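Local coordinates for YHDH (Escherichia coli, PDB 1O89), which probably catalyses the NADPH-dependent reduction of acrylyl-CoA to propanoyl-CoA, working as a homodimer of the zinc-containing alcohol dehydrogenase family, at residues E103-G108 / R140-I145; W109-N114 / A123-D128; A152-M157 / P293-Q298; A184-H189 / D306-F311. All coordinates share one frame; numbering follows the deposited sequence.

Contact 1: E103-G108 / R140-I145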
loop_
_atom_site.group_PDB
_atom_site.type_symbol
_atom_site.label_atom_id
_atom_site.label_comp_id
_atom_site.label_asym_id
_atom_site.label_seq_id
_atom_site.Cartn_x
_atom_site.Cartn_y
_atom_site.Cartn_z
ATOM N N GLU A 103 -12.599 5.343 34.365
ATOM C CA GLU A 103 -11.932 4.207 33.746
ATOM C C GLU A 103 -11.374 4.570 32.362
ATOM O O GLU A 103 -12.016 5.267 31.568
ATOM C CB GLU A 103 -12.779 2.922 33.712
ATOM C CG GLU A 103 -14.238 3.047 33.300
ATOM C CD GLU A 103 -15.191 2.298 34.229
ATOM O OE1 GLU A 103 -14.697 1.581 35.130
ATOM O OE2 GLU A 103 -16.441 2.434 34.069
ATOM N N VAL A 104 -10.148 4.117 32.131
ATOM C CA VAL A 104 -9.418 4.343 30.900
ATOM C C VAL A 104 -8.663 3.066 30.522
ATOM O O VAL A 104 -8.500 2.152 31.330
ATOM C CB VAL A 104 -8.396 5.530 31.038
ATOM C CG1 VAL A 104 -9.111 6.857 31.194
ATOM C CG2 VAL A 104 -7.416 5.313 32.205
ATOM N N LEU A 105 -8.222 2.997 29.278
ATOM C CA LEU A 105 -7.230 2.004 28.887
ATOM C C LEU A 105 -6.106 2.633 28.099
ATOM O O LEU A 105 -6.186 3.786 27.668
ATOM C CB LEU A 105 -7.873 0.809 28.152
ATOM C CG LEU A 105 -8.422 0.764 26.719
ATOM C CD1 LEU A 105 -9.778 1.398 26.648
ATOM C CD2 LEU A 105 -7.486 1.306 25.618
ATOM N N LEU A 106 -5.047 1.856 27.930
ATOM C CA LEU A 106 -3.903 2.251 27.143
ATOM C C LEU A 106 -3.326 1.031 26.475
ATOM O O LEU A 106 -3.210 -0.027 27.113
ATOM C CB LEU A 106 -2.831 2.891 28.032
ATOM C CG LEU A 106 -1.599 3.391 27.259
ATOM C CD1 LEU A 106 -1.044 4.677 27.854
ATOM C CD2 LEU A 106 -0.480 2.332 27.178
ATOM N N THR A 107 -3.007 1.169 25.188
ATOM C CA THR A 107 -2.069 0.284 24.497
ATOM C C THR A 107 -1.049 1.121 23.728
ATOM O O THR A 107 -1.335 2.245 23.316
ATOM C CB THR A 107 -2.797 -0.707 23.567
ATOM O OG1 THR A 107 -3.452 -0.005 22.500
ATOM C CG2 THR A 107 -3.940 -1.391 24.334
ATOM N N GLY A 108 0.154 0.571 23.580
ATOM C CA GLY A 108 1.203 1.162 22.765
ATOM C C GLY A 108 1.907 2.389 23.336
ATOM O O GLY A 108 2.047 2.556 24.547
ATOM N N ARG A 140 -11.210 -5.478 32.282
ATOM C CA ARG A 140 -10.860 -6.864 31.987
ATOM C C ARG A 140 -11.052 -7.182 30.505
ATOM O O ARG A 140 -10.157 -7.715 29.868
ATOM C CB ARG A 140 -11.684 -7.830 32.845
ATOM C CG ARG A 140 -11.177 -9.263 32.856
ATOM C CD ARG A 140 -11.834 -10.133 33.935
ATOM N NE ARG A 140 -11.272 -11.474 33.960
ATOM C CZ ARG A 140 -11.617 -12.465 33.130
ATOM N NH1 ARG A 140 -12.525 -12.288 32.168
ATOM N NH2 ARG A 140 -11.039 -13.653 33.259
ATOM N N LYS A 141 -12.223 -6.857 29.968
ATOM C CA LYS A 141 -12.521 -7.093 28.562
ATOM C C LYS A 141 -11.523 -6.358 27.672
ATOM O O LYS A 141 -11.067 -6.900 26.672
ATOM C CB LYS A 141 -13.946 -6.635 28.212
ATOM C CG LYS A 141 -15.054 -7.455 28.854
ATOM C CD LYS A 141 -16.431 -6.916 28.463
ATOM C CE LYS A 141 -17.563 -7.804 28.972
ATOM N NZ LYS A 141 -18.804 -7.680 28.128
ATOM N N ALA A 142 -11.176 -5.134 28.043
ATOM C CA ALA A 142 -10.243 -4.342 27.247
ATOM C C ALA A 142 -8.881 -5.019 27.168
ATOM O O ALA A 142 -8.234 -4.986 26.143
ATOM C CB ALA A 142 -10.099 -2.935 27.809
ATOM N N MET A 143 -8.444 -5.644 28.244
ATOM C CA MET A 143 -7.159 -6.326 28.222
ATOM C C MET A 143 -7.227 -7.674 27.533
ATOM O O MET A 143 -6.220 -8.129 27.022
ATOM C CB MET A 143 -6.606 -6.466 29.636
ATOM C CG MET A 143 -6.313 -5.122 30.266
ATOM S SD MET A 143 -5.037 -4.261 29.342
ATOM C CE MET A 143 -5.943 -3.147 28.360
ATOM N N ILE A 144 -8.394 -8.317 27.540
ATOM C CA ILE A 144 -8.610 -9.514 26.742
ATOM C C ILE A 144 -8.414 -9.176 25.257
ATOM O O ILE A 144 -7.702 -9.891 24.554
ATOM C CB ILE A 144 -10.015 -10.102 26.982
ATOM C CG1 ILE A 144 -10.084 -10.767 28.359
ATOM C CG2 ILE A 144 -10.394 -11.130 25.869
ATOM C CD1 ILE A 144 -11.486 -11.058 28.816
ATOM N N ILE A 145 -9.022 -8.077 24.804
ATOM C CA ILE A 145 -8.888 -7.618 23.417
ATOM C C ILE A 145 -7.414 -7.327 23.160
ATOM O O ILE A 145 -6.782 -7.956 22.308
ATOM C CB ILE A 145 -9.742 -6.334 23.142
ATOM C CG1 ILE A 145 -11.240 -6.616 23.267
ATOM C CG2 ILE A 145 -9.471 -5.780 21.755
ATOM C CD1 ILE A 145 -12.077 -5.326 23.383
#

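Contact 2: W109-N114 / A123-D128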
loop_
_atom_site.group_PDB
_atom_site.type_symbol
_atom_site.label_atom_id
_atom_site.label_comp_id
_atom_site.label_asym_id
_atom_site.label_seq_id
_atom_site.Cartn_x
_atom_site.Cartn_y
_atom_site.Cartn_z
ATOM N N TRP A 109 2.359 3.230 22.418
ATOM C CA TRP A 109 3.077 4.486 22.676
ATOM C C TRP A 109 4.484 4.304 23.254
ATOM O O TRP A 109 5.116 5.271 23.632
ATOM C CB TRP A 109 2.247 5.440 23.541
ATOM C CG TRP A 109 0.971 5.905 22.898
ATOM C CD1 TRP A 109 -0.291 5.582 23.274
ATOM C CD2 TRP A 109 0.835 6.789 21.784
ATOM N NE1 TRP A 109 -1.209 6.199 22.463
ATOM C CE2 TRP A 109 -0.544 6.951 21.538
ATOM C CE3 TRP A 109 1.739 7.482 20.975
ATOM C CZ2 TRP A 109 -1.033 7.761 20.527
ATOM C CZ3 TRP A 109 1.248 8.282 19.954
ATOM C CH2 TRP A 109 -0.123 8.415 19.743
ATOM N N GLY A 110 4.998 3.075 23.241
ATOM C CA GLY A 110 6.278 2.744 23.850
ATOM C C GLY A 110 6.137 2.331 25.318
ATOM O O GLY A 110 7.116 1.943 25.961
ATOM N N VAL A 111 4.921 2.412 25.849
ATOM C CA VAL A 111 4.642 2.005 27.216
ATOM C C VAL A 111 4.939 0.513 27.365
ATOM O O VAL A 111 4.600 -0.293 26.501
ATOM C CB VAL A 111 3.179 2.336 27.608
ATOM C CG1 VAL A 111 2.872 1.894 29.019
ATOM C CG2 VAL A 111 2.913 3.843 27.465
ATOM N N GLY A 112 5.575 0.146 28.472
ATOM C CA GLY A 112 6.072 -1.207 28.651
ATOM C C GLY A 112 7.376 -1.538 27.944
ATOM O O GLY A 112 7.908 -2.626 28.152
ATOM N N GLU A 113 7.895 -0.615 27.137
ATOM C CA GLU A 113 9.120 -0.826 26.374
ATOM C C GLU A 113 10.197 0.194 26.743
ATOM O O GLU A 113 11.259 -0.182 27.234
ATOM C CB GLU A 113 8.851 -0.764 24.865
ATOM C CG GLU A 113 7.804 -1.753 24.385
ATOM C CD GLU A 113 7.560 -1.651 22.892
ATOM O OE1 GLU A 113 8.307 -2.292 22.113
ATOM O OE2 GLU A 113 6.634 -0.912 22.497
ATOM N N ASN A 114 9.933 1.472 26.489
ATOM C CA ASN A 114 10.851 2.528 26.895
ATOM C C ASN A 114 10.226 3.524 27.875
ATOM O O ASN A 114 10.814 4.565 28.183
ATOM C CB ASN A 114 11.447 3.233 25.667
ATOM C CG ASN A 114 10.398 3.893 24.790
ATOM O OD1 ASN A 114 9.284 4.195 25.230
ATOM N ND2 ASN A 114 10.760 4.132 23.537
ATOM N N ALA A 123 0.654 3.651 36.846
ATOM C CA ALA A 123 1.386 4.082 35.664
ATOM C C ALA A 123 1.161 5.581 35.454
ATOM O O ALA A 123 0.063 6.077 35.672
ATOM C CB ALA A 123 0.917 3.313 34.464
ATOM N N ARG A 124 2.213 6.307 35.092
ATOM C CA ARG A 124 2.117 7.732 34.773
ATOM C C ARG A 124 2.424 7.906 33.285
ATOM O O ARG A 124 3.483 7.503 32.803
ATOM C CB ARG A 124 3.078 8.563 35.633
ATOM C CG ARG A 124 2.807 10.073 35.579
ATOM C CD ARG A 124 3.545 10.935 36.618
ATOM N NE ARG A 124 3.252 10.538 37.996
ATOM C CZ ARG A 124 3.995 10.850 39.065
ATOM N NH1 ARG A 124 5.110 11.573 38.945
ATOM N NH2 ARG A 124 3.612 10.433 40.275
ATOM N N VAL A 125 1.464 8.480 32.574
ATOM C CA VAL A 125 1.520 8.624 31.134
ATOM C C VAL A 125 1.003 9.985 30.685
ATOM O O VAL A 125 0.410 10.730 31.465
ATOM C CB VAL A 125 0.672 7.534 30.456
ATOM C CG1 VAL A 125 1.261 6.132 30.746
ATOM C CG2 VAL A 125 -0.795 7.610 30.898
ATOM N N LYS A 126 1.250 10.307 29.420
ATOM C CA LYS A 126 0.653 11.471 28.786
ATOM C C LYS A 126 -0.821 11.186 28.491
ATOM O O LYS A 126 -1.170 10.087 28.085
ATOM C CB LYS A 126 1.393 11.809 27.489
ATOM C CG LYS A 126 2.858 12.153 27.681
ATOM C CD LYS A 126 3.503 12.564 26.360
ATOM C CE LYS A 126 4.826 13.301 26.576
ATOM N NZ LYS A 126 6.016 12.502 26.123
ATOM N N GLY A 127 -1.680 12.189 28.678
ATOM C CA GLY A 127 -3.115 12.028 28.493
ATOM C C GLY A 127 -3.476 11.697 27.063
ATOM O O GLY A 127 -4.427 10.953 26.824
ATOM N N ASP A 128 -2.697 12.237 26.124
ATOM C CA ASP A 128 -2.807 11.927 24.693
ATOM C C ASP A 128 -2.663 10.440 24.363
ATOM O O ASP A 128 -3.063 10.003 23.277
ATOM C CB ASP A 128 -1.722 12.661 23.891
ATOM C CG ASP A 128 -1.786 14.175 24.032
ATOM O OD1 ASP A 128 -2.893 14.748 23.976
ATOM O OD2 ASP A 128 -0.760 14.875 24.175
#

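Contact 3: A152-M157 / P293-Q298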
loop_
_atom_site.group_PDB
_atom_site.type_symbol
_atom_site.label_atom_id
_atom_site.label_comp_id
_atom_site.label_asym_id
_atom_site.label_seq_id
_atom_site.Cartn_x
_atom_site.Cartn_y
_atom_site.Cartn_z
ATOM N N ALA A 152 -5.849 -5.975 15.046
ATOM C CA ALA A 152 -6.752 -6.671 14.143
ATOM C C ALA A 152 -7.795 -5.702 13.604
ATOM O O ALA A 152 -8.037 -5.661 12.394
ATOM C CB ALA A 152 -7.412 -7.829 14.826
ATOM N N MET A 153 -8.387 -4.897 14.480
ATOM C CA MET A 153 -9.425 -3.974 14.038
ATOM C C MET A 153 -8.872 -2.965 13.052
ATOM O O MET A 153 -9.506 -2.684 12.054
ATOM C CB MET A 153 -10.066 -3.237 15.210
ATOM C CG MET A 153 -11.341 -2.489 14.837
ATOM S SD MET A 153 -12.782 -3.559 14.576
ATOM C CE MET A 153 -12.956 -3.425 12.864
ATOM N N LEU A 154 -7.689 -2.429 13.323
ATOM C CA LEU A 154 -7.072 -1.482 12.405
ATOM C C LEU A 154 -6.808 -2.128 11.056
ATOM O O LEU A 154 -6.870 -1.456 10.031
ATOM C CB LEU A 154 -5.782 -0.891 12.988
ATOM C CG LEU A 154 -5.979 0.102 14.156
ATOM C CD1 LEU A 154 -4.705 0.260 14.919
ATOM C CD2 LEU A 154 -6.417 1.473 13.651
ATOM N N CYS A 155 -6.483 -3.421 11.049
ATOM C CA CYS A 155 -6.303 -4.134 9.782
ATOM C C CYS A 155 -7.616 -4.230 9.023
ATOM O O CYS A 155 -7.649 -4.023 7.817
ATOM C CB CYS A 155 -5.724 -5.525 9.988
ATOM S SG CYS A 155 -4.016 -5.483 10.556
ATOM N N VAL A 156 -8.693 -4.528 9.736
ATOM C CA VAL A 156 -10.008 -4.672 9.117
ATOM C C VAL A 156 -10.433 -3.327 8.541
ATOM O O VAL A 156 -10.920 -3.248 7.411
ATOM C CB VAL A 156 -11.044 -5.182 10.110
ATOM C CG1 VAL A 156 -12.457 -5.025 9.563
ATOM C CG2 VAL A 156 -10.747 -6.642 10.466
ATOM N N MET A 157 -10.194 -2.266 9.300
ATOM C CA MET A 157 -10.526 -0.914 8.852
ATOM C C MET A 157 -9.726 -0.524 7.599
ATOM O O MET A 157 -10.228 0.216 6.761
ATOM C CB MET A 157 -10.264 0.091 9.975
ATOM C CG MET A 157 -11.293 0.058 11.054
ATOM S SD MET A 157 -10.742 0.699 12.623
ATOM C CE MET A 157 -10.767 2.432 12.343
ATOM N N PRO A 293 -4.894 9.618 18.148
ATOM C CA PRO A 293 -6.057 9.444 19.043
ATOM C C PRO A 293 -7.419 9.248 18.352
ATOM O O PRO A 293 -8.230 8.478 18.858
ATOM C CB PRO A 293 -6.078 10.740 19.879
ATOM C CG PRO A 293 -4.731 11.345 19.748
ATOM C CD PRO A 293 -4.092 10.807 18.501
ATOM N N GLU A 294 -7.669 9.941 17.245
ATOM C CA GLU A 294 -8.968 9.876 16.571
ATOM C C GLU A 294 -9.189 8.472 16.005
ATOM O O GLU A 294 -10.155 7.802 16.354
ATOM C CB GLU A 294 -9.057 10.935 15.463
ATOM C CG GLU A 294 -10.426 11.023 14.799
ATOM C CD GLU A 294 -10.550 12.183 13.823
ATOM O OE1 GLU A 294 -10.404 13.355 14.250
ATOM O OE2 GLU A 294 -10.811 11.927 12.625
ATOM N N ARG A 295 -8.259 8.030 15.161
ATOM C CA ARG A 295 -8.250 6.673 14.611
ATOM C C ARG A 295 -8.344 5.601 15.709
ATOM O O ARG A 295 -9.018 4.581 15.555
ATOM C CB ARG A 295 -6.956 6.460 13.811
ATOM C CG ARG A 295 -7.162 5.938 12.410
ATOM C CD ARG A 295 -7.787 4.584 12.367
ATOM N NE ARG A 295 -7.489 3.853 11.137
ATOM C CZ ARG A 295 -8.197 3.922 10.012
ATOM N NH1 ARG A 295 -9.251 4.723 9.903
ATOM N NH2 ARG A 295 -7.849 3.186 8.978
ATOM N N ARG A 296 -7.662 5.860 16.818
ATOM C CA ARG A 296 -7.524 4.912 17.912
ATOM C C ARG A 296 -8.852 4.712 18.612
ATOM O O ARG A 296 -9.262 3.581 18.841
ATOM C CB ARG A 296 -6.485 5.450 18.904
ATOM C CG ARG A 296 -6.134 4.552 20.056
ATOM C CD ARG A 296 -5.020 5.111 20.920
ATOM N NE ARG A 296 -3.728 5.157 20.237
ATOM C CZ ARG A 296 -2.788 4.213 20.301
ATOM N NH1 ARG A 296 -2.969 3.112 21.024
ATOM N NH2 ARG A 296 -1.638 4.370 19.655
ATOM N N ALA A 297 -9.514 5.815 18.956
ATOM C CA ALA A 297 -10.834 5.774 19.587
ATOM C C ALA A 297 -11.830 5.107 18.636
ATOM O O ALA A 297 -12.647 4.290 19.053
ATOM C CB ALA A 297 -11.297 7.158 19.941
ATOM N N GLN A 298 -11.729 5.447 17.352
ATOM C CA GLN A 298 -12.591 4.863 16.345
ATOM C C GLN A 298 -12.477 3.334 16.335
ATOM O O GLN A 298 -13.478 2.642 16.220
ATOM C CB GLN A 298 -12.274 5.460 14.983
ATOM C CG GLN A 298 -13.068 4.872 13.829
ATOM C CD GLN A 298 -12.670 5.462 12.482
ATOM O OE1 GLN A 298 -13.389 5.286 11.494
ATOM N NE2 GLN A 298 -11.538 6.169 12.440
HETATM O O HOH W 1 -5.843 1.078 9.692
#

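Contact 4: A184-H189 / D306-F311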
loop_
_atom_site.group_PDB
_atom_site.type_symbol
_atom_site.label_atom_id
_atom_site.label_comp_id
_atom_site.label_asym_id
_atom_site.label_seq_id
_atom_site.Cartn_x
_atom_site.Cartn_y
_atom_site.Cartn_z
ATOM N N ALA A 184 -8.770 -11.190 14.057
ATOM C CA ALA A 184 -9.119 -10.751 12.702
ATOM C C ALA A 184 -10.098 -11.741 12.066
ATOM O O ALA A 184 -11.020 -11.328 11.384
ATOM C CB ALA A 184 -7.895 -10.588 11.843
ATOM N N VAL A 185 -9.921 -13.038 12.324
ATOM C CA VAL A 185 -10.808 -14.044 11.756
ATOM C C VAL A 185 -12.237 -13.817 12.255
ATOM O O VAL A 185 -13.170 -13.807 11.455
ATOM C CB VAL A 185 -10.352 -15.483 12.082
ATOM C CG1 VAL A 185 -11.451 -16.505 11.731
ATOM C CG2 VAL A 185 -9.063 -15.829 11.341
ATOM N N ALA A 186 -12.399 -13.635 13.569
ATOM C CA ALA A 186 -13.712 -13.378 14.165
ATOM C C ALA A 186 -14.322 -12.045 13.706
ATOM O O ALA A 186 -15.484 -11.991 13.371
ATOM C CB ALA A 186 -13.633 -13.442 15.695
ATOM N N LEU A 187 -13.536 -10.979 13.650
ATOM C CA LEU A 187 -14.052 -9.693 13.176
ATOM C C LEU A 187 -14.568 -9.792 11.753
ATOM O O LEU A 187 -15.682 -9.375 11.477
ATOM C CB LEU A 187 -12.979 -8.610 13.248
ATOM C CG LEU A 187 -12.698 -8.112 14.673
ATOM C CD1 LEU A 187 -11.435 -7.276 14.675
ATOM C CD2 LEU A 187 -13.897 -7.319 15.227
ATOM N N LEU A 188 -13.752 -10.356 10.863
ATOM C CA LEU A 188 -14.105 -10.512 9.449
ATOM C C LEU A 188 -15.331 -11.399 9.256
ATOM O O LEU A 188 -16.241 -11.070 8.510
ATOM C CB LEU A 188 -12.928 -11.104 8.663
ATOM C CG LEU A 188 -11.713 -10.204 8.469
ATOM C CD1 LEU A 188 -10.579 -11.002 7.887
ATOM C CD2 LEU A 188 -12.047 -9.038 7.556
ATOM N N HIS A 189 -15.336 -12.539 9.926
ATOM C CA HIS A 189 -16.483 -13.444 9.909
ATOM C C HIS A 189 -17.770 -12.775 10.393
ATOM O O HIS A 189 -18.811 -12.943 9.795
ATOM C CB HIS A 189 -16.213 -14.660 10.791
ATOM C CG HIS A 189 -17.378 -15.590 10.888
ATOM N ND1 HIS A 189 -18.195 -15.642 11.993
ATOM C CD2 HIS A 189 -17.883 -16.474 9.998
ATOM C CE1 HIS A 189 -19.139 -16.545 11.795
ATOM N NE2 HIS A 189 -18.977 -17.059 10.587
ATOM N N ASP A 306 -18.379 -4.999 16.787
ATOM C CA ASP A 306 -18.123 -6.113 15.865
ATOM C C ASP A 306 -17.517 -7.375 16.459
ATOM O O ASP A 306 -17.426 -8.394 15.770
ATOM C CB ASP A 306 -17.205 -5.661 14.738
ATOM C CG ASP A 306 -17.795 -4.550 13.919
ATOM O OD1 ASP A 306 -19.045 -4.395 13.870
ATOM O OD2 ASP A 306 -17.059 -3.779 13.289
ATOM N N LEU A 307 -17.071 -7.316 17.706
ATOM C CA LEU A 307 -16.517 -8.503 18.347
ATOM C C LEU A 307 -17.710 -9.285 18.869
ATOM O O LEU A 307 -18.539 -8.702 19.562
ATOM C CB LEU A 307 -15.584 -8.118 19.495
ATOM C CG LEU A 307 -14.179 -8.726 19.567
ATOM C CD1 LEU A 307 -13.476 -8.743 18.243
ATOM C CD2 LEU A 307 -13.368 -7.963 20.605
ATOM N N PRO A 308 -17.839 -10.571 18.529
ATOM C CA PRO A 308 -18.957 -11.371 19.055
ATOM C C PRO A 308 -18.849 -11.555 20.573
ATOM O O PRO A 308 -17.765 -11.396 21.133
ATOM C CB PRO A 308 -18.823 -12.736 18.341
ATOM C CG PRO A 308 -17.628 -12.655 17.446
ATOM C CD PRO A 308 -16.939 -11.357 17.667
ATOM N N GLU A 309 -19.957 -11.891 21.223
ATOM C CA GLU A 309 -19.939 -12.153 22.670
ATOM C C GLU A 309 -19.088 -13.372 23.030
ATOM O O GLU A 309 -18.399 -13.368 24.059
ATOM C CB GLU A 309 -21.360 -12.309 23.231
ATOM C CG GLU A 309 -22.162 -11.006 23.296
ATOM C CD GLU A 309 -21.382 -9.836 23.891
ATOM O OE1 GLU A 309 -21.394 -9.677 25.134
ATOM O OE2 GLU A 309 -20.756 -9.072 23.115
ATOM N N SER A 310 -19.115 -14.392 22.174
ATOM C CA SER A 310 -18.323 -15.610 22.377
ATOM C C SER A 310 -16.814 -15.351 22.437
ATOM O O SER A 310 -16.054 -16.175 22.956
ATOM C CB SER A 310 -18.621 -16.632 21.271
ATOM O OG SER A 310 -18.372 -16.083 19.984
ATOM N N PHE A 311 -16.387 -14.211 21.903
ATOM C CA PHE A 311 -14.993 -13.817 21.962
ATOM C C PHE A 311 -14.537 -13.455 23.393
ATOM O O PHE A 311 -13.393 -13.741 23.768
ATOM C CB PHE A 311 -14.758 -12.639 21.015
ATOM C CG PHE A 311 -13.356 -12.134 21.031
ATOM C CD1 PHE A 311 -12.371 -12.759 20.276
ATOM C CD2 PHE A 311 -13.013 -11.044 21.813
ATOM C CE1 PHE A 311 -11.062 -12.291 20.295
ATOM C CE2 PHE A 311 -11.714 -10.572 21.837
ATOM C CZ PHE A 311 -10.739 -11.193 21.075
#

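Contact 1: E103-G108 / R140-I145
L105, midway along strand 103-107, faces helix 139-161 and lays its branch point against the small side chain of A142, with L105 CG 4.2 Å from A142 CB. The two backbones come nearest at this pair, their CA atoms 7.2 Å apart. Strand and helix segments run almost in the same direction, with axes inclined by 12° and 9.4 Å apart at closest approach. The flank of L105 also receives the methyl end of M143, whose CE lies 4.4 Å from L105 CB. Two successive bends in the methionine (chi1 -64°, chi2 -63°) fold its thioether back to the strand. One residue on, L106 sends its side chain to the far side of the strand and offers the helix its carbonyl instead: L106 O sits 4.3 Å from M143 CE in a loose, purely van der Waals approach. The contact is buried and small, its helix side carried by two side chains. Around it, V104 and L106 bond through their backbones to strand 85-93 along one edge, while E103 and L105 bond to M133 and V131 along the other. W300 of helix 293-306 touches L105, and W57 of strand 51-59 flanks M143.

Contact 2: W109-N114 / A123-D128
V111 and V125 meet methyl to methyl in the buried half of this contact, V111 CG2 lying 4.3 Å from V125 CG1. Both valines are directed at each other from a tight loop and strand 122-125; the CA atoms of V111 and V125, the nearest across the segments, are 8.3 Å apart. L106 and F86 touch both valines, so the pair belongs to a larger apolar cluster on the sheet. The loop that presents V111 is held by its own backbone: G110 O accepts from both E113 N and N114 N, each at 2.9 Å. G110 and G112 adopt angles at which a CB would be jammed against the preceding carbonyl oxygen, which accounts for the two glycines of the turn. The other half is more open to solvent. W109, with CG anti to its carbonyl carbon (chi1 -64°), brings W109 CZ2 to 4.1 Å from D128 O, an oblique approach of backbone oxygen to indole. The D128 side chain heads away from the loop, and its carboxylate, on the solvent side, forms a salt bridge with R97. W129 stacks on the W109 ring and also touches V111, bridging the two halves. A compact, glycine-rich connection joining strands 103-107 and 122-125 thus packs on the mixed sheet of the GroES-like domain, a building block of medium-chain dehydrogenases and reductases.

Contact 3: A152-M157 / P293-Q298
R295 NH2 is gripped by two partners: a water 3.0 Å away, which accepts its proton, and the carboxylate of D161, which forms a salt bridge. The same water donates to L154 O at 2.8 Å and so ties helix 293-306 to the backbone of helix 139-161. Helix 139-161 packs on the Rossmann-type parallel sheet of the cofactor domain, and helix 293-306 crosses it nearly at right angles (101°), with segment axes 10.7 Å apart. The water lies at the guanidinium edge, in its plane, whereas M157 CE sits over one face, 3.4 Å above the plane and displaced toward the rim. L154 comes in obliquely and runs alongside the arginine, the two chains heading opposite ways, with L154 CD2 3.6 Å from R295 NE. A bend at chi2 (-63°) turns the arginine chain so that its guanidinium meets both apolar neighbours. A leucine in place of R295 would probably strand the D161 carboxylate without its positive mate, break the water link to L154 O and take the flat guanidinium face away from the M157 methyl. That methyl touches two polar side chains, the guanidinium of R295 and an extended glutamine one turn on. There, M157 CE touches the amide carbon Q298 CD at 3.6 Å.

Contact 4: A184-H189 / D306-F311
L187 of helix 179-190 and L307, the first residue to leave helical angles after helix 293-306, bring their CA atoms to 5.9 Å, the nearest approach of the two backbones. At this junction L187 CD2 does most of the touching. It meets L307 CD1 at 3.4 Å, tighter than usual for two methyl carbons, as the two leucine side chains cross at a slant. The same L187 methyl lies 3.7 Å from D306 O and equally far from D306 CB, so it rests on the last turn of the preceding helix. CG of L187 stands anti to the carbonyl carbon (chi1 -75°), which leans the branch over toward that turn. One residue before L187, A186 CB packs against the proline that follows L307, with P308 CD 4.4 Å away. L307 CD1 faces a second way as well: it sits 4.2 Å above the centre of the F311 ring, and this methyl is thus held between a leucine and an aromatic face. The carboxylate of D306 binds K190 through OD1 and R302 through OD2, both in salt bridges. Between the two segments the cohesion is mainly apolar, so it depends on the close fit of methyl groups, while the one charged residue touching L187 uses its methylene for packing and its carboxylate for ionic ties elsewhere.

Overall arrangement
Helix 139-161 links contacts 1 and 3, whose centres lie about 14 Å apart, and helix 293-306 carries the chain from contact 3 toward contact 4. R296 joins three contacts: its NH1 is 2.9 Å from T107 O of contact 1, and its CZ is 3.3 Å from W109 NE1 of contact 2. L106 extends contact 1 into contact 2, with L106 CD2 3.7 Å from V111 CB. I145 CG1 packs on L307 CD2 at 3.7 Å, joining contacts 1 and 4. Contacts 2 and 4 lie on opposite sides of the chain centre, about 28 Å apart between centres. Closest to the NADP(+) site is contact 3, the L154 side chain being about 5 Å from that of S288.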